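Local coordinates for protein laminin subunit ALPHA-1 (Mus musculus, PDB 2JD4) that contributes the LG4-5 domain pair of the laminin alpha1 chain, a basement membrane component, and probably helps attach laminin-111 to the cell surface, at residues G255-H260 / R278-G283. The protein carries 4 engineered substitutions. Numbering follows the deposited sequence.
Sequences GKVLFH and RALCDG
At one end of the beta sandwich of the second laminin G domain, the loop joining strands 267-272 and 286-293 drops L280 against the start of strand 256-262, where G255 and V257 meet it. The L280 CG lies anti to its own carbonyl carbon (chi1 -63°), and the extended branch carries CD1 to the strand. This methyl does all the close touching: it packs on V257 CG2 at 3.6 Å and also lies 3.5 Å from G255 O, a van der Waals contact beside a polar atom. The two side chains cross at about a right angle. With chi1 at 177°, V257 CG1 stands anti to the backbone N and CG2 beside that N, and it is CG2 that meets L280. V257 also packs on L288 and L299, from two strands of the facing sheet, and L280 on H286, which places the contact at the edge of the interior between the two sheets. No direct hydrogen bond joins the two segments. Within the loop, a weak bond from C281 N to R278 O (3.2 Å) marks a turn, and the side chain of the same C281 forms a disulfide with C9, tying the loop to the N-terminal segment of the chain. A water bridges the two backbones, donating to G255 O at 2.9 Å and accepting from L280 N at 2.9 Å.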
# COMPACT_ATOMS: atom_id res chain seq x y z
N GLY A 255 -23.39 -9.36 -9.70
CA GLY A 255 -22.75 -10.62 -9.38
C GLY A 255 -21.86 -11.22 -10.46
O GLY A 255 -21.24 -12.26 -10.24
N LYS A 256 -21.78 -10.58 -11.62
CA LYS A 256 -20.94 -11.09 -12.70
C LYS A 256 -19.76 -10.16 -12.96
O LYS A 256 -19.83 -8.97 -12.68
CB LYS A 256 -21.76 -11.23 -13.99
CG LYS A 256 -22.81 -12.33 -13.94
CD LYS A 256 -24.12 -11.89 -14.57
CE LYS A 256 -23.93 -11.43 -16.00
NZ LYS A 256 -25.23 -11.02 -16.60
N VAL A 257 -18.68 -10.71 -13.49
CA VAL A 257 -17.50 -9.92 -13.81
C VAL A 257 -17.45 -9.70 -15.32
O VAL A 257 -17.58 -10.65 -16.10
CB VAL A 257 -16.21 -10.63 -13.35
CG1 VAL A 257 -14.99 -9.81 -13.76
CG2 VAL A 257 -16.22 -10.80 -11.83
N LEU A 258 -17.29 -8.44 -15.72
CA LEU A 258 -17.23 -8.08 -17.13
C LEU A 258 -15.89 -7.43 -17.47
O LEU A 258 -15.39 -6.58 -16.72
CB LEU A 258 -18.35 -7.11 -17.48
CG LEU A 258 -19.77 -7.47 -17.04
CD1 LEU A 258 -20.74 -6.38 -17.49
CD2 LEU A 258 -20.17 -8.82 -17.62
N PHE A 259 -15.33 -7.83 -18.61
CA PHE A 259 -14.07 -7.31 -19.11
C PHE A 259 -14.37 -6.75 -20.50
O PHE A 259 -14.56 -7.51 -21.45
CB PHE A 259 -13.04 -8.44 -19.18
CG PHE A 259 -11.71 -8.05 -19.76
CD1 PHE A 259 -11.17 -6.78 -19.54
CD2 PHE A 259 -10.96 -8.97 -20.47
CE1 PHE A 259 -9.91 -6.45 -20.03
CE2 PHE A 259 -9.69 -8.66 -20.96
CZ PHE A 259 -9.17 -7.39 -20.74
N HIS A 260 -14.44 -5.42 -20.61
CA HIS A 260 -14.73 -4.75 -21.88
C HIS A 260 -13.46 -4.21 -22.52
O HIS A 260 -12.55 -3.75 -21.84
CB HIS A 260 -15.67 -3.56 -21.68
CG HIS A 260 -16.91 -3.88 -20.91
ND1 HIS A 260 -17.91 -4.69 -21.40
CD2 HIS A 260 -17.32 -3.48 -19.68
CE1 HIS A 260 -18.88 -4.77 -20.51
NE2 HIS A 260 -18.54 -4.04 -19.46
N ARG A 278 -24.81 -15.00 -5.62
CA ARG A 278 -24.07 -14.41 -4.51
C ARG A 278 -22.68 -15.02 -4.29
O ARG A 278 -21.99 -14.68 -3.33
CB ARG A 278 -24.90 -14.54 -3.23
CG ARG A 278 -25.41 -15.95 -2.96
CD ARG A 278 -24.33 -16.85 -2.40
NE ARG A 278 -24.70 -18.26 -2.48
CZ ARG A 278 -25.81 -18.78 -1.96
NH1 ARG A 278 -26.68 -18.01 -1.32
NH2 ARG A 278 -26.06 -20.08 -2.09
N ALA A 279 -22.27 -15.90 -5.20
CA ALA A 279 -20.98 -16.56 -5.09
C ALA A 279 -19.80 -15.62 -4.88
O ALA A 279 -18.95 -15.85 -4.02
CB ALA A 279 -20.73 -17.43 -6.31
N LEU A 280 -19.74 -14.54 -5.67
CA LEU A 280 -18.64 -13.60 -5.58
C LEU A 280 -18.71 -12.59 -4.42
O LEU A 280 -17.69 -12.01 -4.05
CB LEU A 280 -18.48 -12.85 -6.91
CG LEU A 280 -18.10 -13.71 -8.12
CD1 LEU A 280 -17.93 -12.84 -9.35
CD2 LEU A 280 -16.82 -14.47 -7.83
N CYS A 281 -19.89 -12.38 -3.86
CA CYS A 281 -20.01 -11.43 -2.75
C CYS A 281 -20.06 -12.18 -1.42
O CYS A 281 -20.76 -11.77 -0.49
CB CYS A 281 -21.24 -10.53 -2.93
SG CYS A 281 -22.87 -11.33 -2.85
N ASP A 282 -19.30 -13.27 -1.34
CA ASP A 282 -19.26 -14.09 -0.14
C ASP A 282 -18.24 -13.61 0.90
O ASP A 282 -18.09 -14.22 1.96
CB ASP A 282 -18.98 -15.56 -0.51
CG ASP A 282 -17.62 -15.77 -1.18
OD1 ASP A 282 -16.97 -14.78 -1.58
OD2 ASP A 282 -17.22 -16.94 -1.33
N GLY A 283 -17.56 -12.51 0.61
CA GLY A 283 -16.59 -11.98 1.56
C GLY A 283 -15.24 -12.68 1.57
O GLY A 283 -14.37 -12.34 2.37
O HOH W 1 -21.51 -13.56 -7.68